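Local atomic coordinates of antifreeze protein type II (Clupea harengus, PDB entry 2PY2), a protein that probably binds to ice crystals and restrains their growth in herring, using a calcium-binding C-type lectin fold. Residues 51-60 with 103-111. Numbering follows the deposited sequence.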
loop_
_atom_site.group_PDB
_atom_site.type_symbol
_atom_site.label_atom_id
_atom_site.label_comp_id
_atom_site.label_asym_id
_atom_site.label_seq_id
_atom_site.Cartn_x
_atom_site.Cartn_y
_atom_site.Cartn_z
ATOM N N VAL A 51 -4.717 -7.248 -5.369
ATOM C CA VAL A 51 -4.344 -7.002 -3.985
ATOM C C VAL A 51 -5.577 -6.977 -3.088
ATOM O O VAL A 51 -5.536 -7.471 -1.963
ATOM C CB VAL A 51 -3.544 -5.685 -3.838
ATOM C CG1 VAL A 51 -2.236 -5.791 -4.604
ATOM C CG2 VAL A 51 -4.352 -4.527 -4.344
ATOM N N LYS A 52 -6.683 -6.420 -3.576
ATOM C CA LYS A 52 -7.894 -6.406 -2.768
ATOM C C LYS A 52 -8.308 -7.834 -2.425
ATOM O O LYS A 52 -8.821 -8.091 -1.345
ATOM C CB LYS A 52 -9.036 -5.692 -3.496
ATOM C CG LYS A 52 -8.931 -4.176 -3.429
ATOM C CD LYS A 52 -10.147 -3.500 -4.045
ATOM C CE LYS A 52 -10.093 -1.992 -3.835
ATOM N NZ LYS A 52 -11.250 -1.305 -4.485
ATOM N N GLU A 53 -8.068 -8.768 -3.340
ATOM C CA GLU A 53 -8.428 -10.161 -3.095
ATOM C C GLU A 53 -7.560 -10.811 -2.020
ATOM O O GLU A 53 -7.832 -11.925 -1.585
ATOM C CB GLU A 53 -8.348 -10.968 -4.393
ATOM C CG GLU A 53 -9.347 -10.508 -5.435
ATOM C CD GLU A 53 -9.223 -11.262 -6.738
ATOM O OE1 GLU A 53 -8.101 -11.327 -7.289
ATOM O OE2 GLU A 53 -10.254 -11.783 -7.212
ATOM N N LEU A 54 -6.516 -10.113 -1.587
ATOM C CA LEU A 54 -5.639 -10.633 -0.542
ATOM C C LEU A 54 -6.052 -10.111 0.831
ATOM O O LEU A 54 -5.537 -10.573 1.852
ATOM C CB LEU A 54 -4.189 -10.212 -0.795
ATOM C CG LEU A 54 -3.475 -10.739 -2.032
ATOM C CD1 LEU A 54 -2.038 -10.247 -2.029
ATOM C CD2 LEU A 54 -3.518 -12.255 -2.033
ATOM N N THR A 55 -6.987 -9.163 0.849
ATOM C CA THR A 55 -7.424 -8.536 2.093
ATOM C C THR A 55 -8.730 -9.045 2.716
ATOM O O THR A 55 -9.331 -8.365 3.546
ATOM C CB THR A 55 -7.509 -7.005 1.905
ATOM O OG1 THR A 55 -8.528 -6.682 0.947
ATOM C CG2 THR A 55 -6.182 -6.480 1.386
ATOM N N SER A 56 -9.150 -10.244 2.316
ATOM C CA SER A 56 -10.360 -10.891 2.838
ATOM C C SER A 56 -11.675 -10.293 2.354
ATOM O O SER A 56 -11.706 -9.221 1.744
ATOM C CB SER A 56 -10.342 -10.903 4.372
ATOM O OG SER A 56 -10.875 -9.707 4.919
ATOM N N ALA A 57 -12.766 -11.006 2.631
ATOM C CA ALA A 57 -14.101 -10.575 2.226
ATOM C C ALA A 57 -14.482 -9.211 2.789
ATOM O O ALA A 57 -15.392 -8.554 2.281
ATOM C CB ALA A 57 -15.138 -11.624 2.650
ATOM N N ASP A 58 -13.779 -8.781 3.832
ATOM C CA ASP A 58 -14.062 -7.491 4.461
ATOM C C ASP A 58 -13.280 -6.352 3.827
ATOM O O ASP A 58 -13.541 -5.187 4.117
ATOM C CB ASP A 58 -13.718 -7.537 5.947
ATOM C CG ASP A 58 -14.272 -8.754 6.626
ATOM O OD1 ASP A 58 -14.161 -8.838 7.867
ATOM O OD2 ASP A 58 -14.819 -9.632 5.917
ATOM N N LEU A 59 -12.324 -6.693 2.965
ATOM C CA LEU A 59 -11.496 -5.685 2.306
ATOM C C LEU A 59 -10.973 -4.751 3.388
ATOM O O LEU A 59 -11.356 -3.583 3.473
ATOM C CB LEU A 59 -12.310 -4.910 1.272
ATOM C CG LEU A 59 -12.779 -5.723 0.061
ATOM C CD1 LEU A 59 -13.591 -4.823 -0.870
ATOM C CD2 LEU A 59 -11.576 -6.294 -0.667
ATOM N N ILE A 60 -10.082 -5.299 4.203
ATOM C CA ILE A 60 -9.489 -4.602 5.334
ATOM C C ILE A 60 -8.555 -3.455 4.958
ATOM O O ILE A 60 -7.640 -3.636 4.146
ATOM C CB ILE A 60 -8.721 -5.614 6.216
ATOM C CG1 ILE A 60 -9.681 -6.703 6.698
ATOM C CG2 ILE A 60 -8.106 -4.918 7.424
ATOM C CD1 ILE A 60 -8.988 -7.933 7.261
ATOM N N GLN A 103 -3.197 4.874 2.401
ATOM C CA GLN A 103 -3.928 3.755 2.978
ATOM C C GLN A 103 -4.955 3.341 1.924
ATOM O O GLN A 103 -5.636 4.203 1.361
ATOM C CB GLN A 103 -4.676 4.195 4.241
ATOM C CG GLN A 103 -5.381 3.050 4.935
ATOM C CD GLN A 103 -6.284 3.497 6.077
ATOM O OE1 GLN A 103 -6.944 2.672 6.692
ATOM N NE2 GLN A 103 -6.320 4.803 6.357
ATOM N N MET A 104 -5.065 2.045 1.652
ATOM C CA MET A 104 -6.056 1.567 0.680
ATOM C C MET A 104 -7.230 0.881 1.407
ATOM O O MET A 104 -7.194 0.703 2.630
ATOM C CB MET A 104 -5.417 0.593 -0.322
ATOM C CG MET A 104 -5.092 -0.791 0.230
ATOM S SD MET A 104 -4.568 -1.932 -1.084
ATOM C CE MET A 104 -6.200 -2.437 -1.751
ATOM N N ASN A 105 -8.270 0.498 0.658
ATOM C CA ASN A 105 -9.453 -0.148 1.247
ATOM C C ASN A 105 -10.122 0.726 2.307
ATOM O O ASN A 105 -10.642 0.216 3.295
ATOM C CB ASN A 105 -9.082 -1.483 1.901
ATOM C CG ASN A 105 -9.109 -2.647 0.929
ATOM O OD1 ASN A 105 -8.624 -3.745 1.241
ATOM N ND2 ASN A 105 -9.684 -2.426 -0.248
ATOM N N VAL A 106 -10.110 2.034 2.097
ATOM C CA VAL A 106 -10.677 2.970 3.058
ATOM C C VAL A 106 -12.128 3.309 2.766
ATOM O O VAL A 106 -12.494 3.546 1.612
ATOM C CB VAL A 106 -9.863 4.285 3.075
ATOM C CG1 VAL A 106 -10.387 5.235 4.151
ATOM C CG2 VAL A 106 -8.389 3.962 3.299
ATOM N N GLY A 107 -12.944 3.325 3.819
ATOM C CA GLY A 107 -14.348 3.675 3.679
ATOM C C GLY A 107 -15.222 2.692 2.927
ATOM O O GLY A 107 -14.793 1.591 2.589
ATOM N N ILE A 108 -16.462 3.090 2.655
ATOM C CA ILE A 108 -17.374 2.205 1.941
ATOM C C ILE A 108 -16.955 2.041 0.489
ATOM O O ILE A 108 -17.276 1.042 -0.144
ATOM C CB ILE A 108 -18.832 2.727 1.979
ATOM C CG1 ILE A 108 -18.961 4.008 1.160
ATOM C CG2 ILE A 108 -19.247 2.994 3.411
ATOM C CD1 ILE A 108 -20.394 4.486 1.031
ATOM N N GLY A 109 -16.239 3.029 -0.035
ATOM C CA GLY A 109 -15.788 2.961 -1.414
ATOM C C GLY A 109 -14.531 2.129 -1.609
ATOM O O GLY A 109 -14.127 1.876 -2.744
ATOM N N LYS A 110 -13.906 1.715 -0.506
ATOM C CA LYS A 110 -12.686 0.909 -0.548
ATOM C C LYS A 110 -11.637 1.514 -1.489
ATOM O O LYS A 110 -11.067 0.825 -2.334
ATOM C CB LYS A 110 -13.014 -0.528 -0.980
ATOM C CG LYS A 110 -14.018 -1.244 -0.080
ATOM C CD LYS A 110 -13.518 -1.351 1.356
ATOM C CE LYS A 110 -14.459 -2.189 2.222
ATOM N NZ LYS A 110 -13.896 -2.397 3.585
ATOM N N CYS A 111 -11.376 2.805 -1.311
ATOM C CA CYS A 111 -10.422 3.546 -2.133
ATOM C C CYS A 111 -9.220 4.035 -1.313
ATOM O O CYS A 111 -9.069 3.673 -0.141
ATOM C CB CYS A 111 -11.139 4.737 -2.767
ATOM S SG CYS A 111 -12.440 5.376 -1.668
#
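K110 reaches from the turn between strands 101-106 and 111-115 to the loop that follows helix 45-52, and K52 reaches back from that helix. The two segments belong to a C-type lectin fold. The type I turn G107 to K110 lies in a hairpin with G1 bulges at N105-V106 and at K110-C111.

K110 can be followed outward. K110 CB lies 4.0 Å from K52 NZ. K110 CG packs on L59 CD1 at 3.7 Å. The chain bends at chi2 (-60°) and crosses the L59 side chain, with K110 CE 3.6 Å from L59 CB. NZ ends on two backbone carbonyls in succession. K110 NZ bonds D58 O at 2.9 Å, in the carbonyl plane, and L59 O at 2.8 Å, from above the plane of that group. Both acceptors of the ammonium are main-chain oxygens at the end of the type I turn S56 to L59.

K52 is extended beyond CG. K52 CG touches M104 CE at 3.6 Å, and the same chain runs beside the buried side chain of N105. M104 CE also meets V51 CG2, and I42 touches both V51 and M104. T55 OG1 donates to K52 O, which also accepts from T55 N; both bonds lie in the type I turn K52 to T55. Next to K110, C111 is disulfide-bonded to C89. K52 NZ donates to K110 O at 3.0 Å, with a C=O...N angle of 148°.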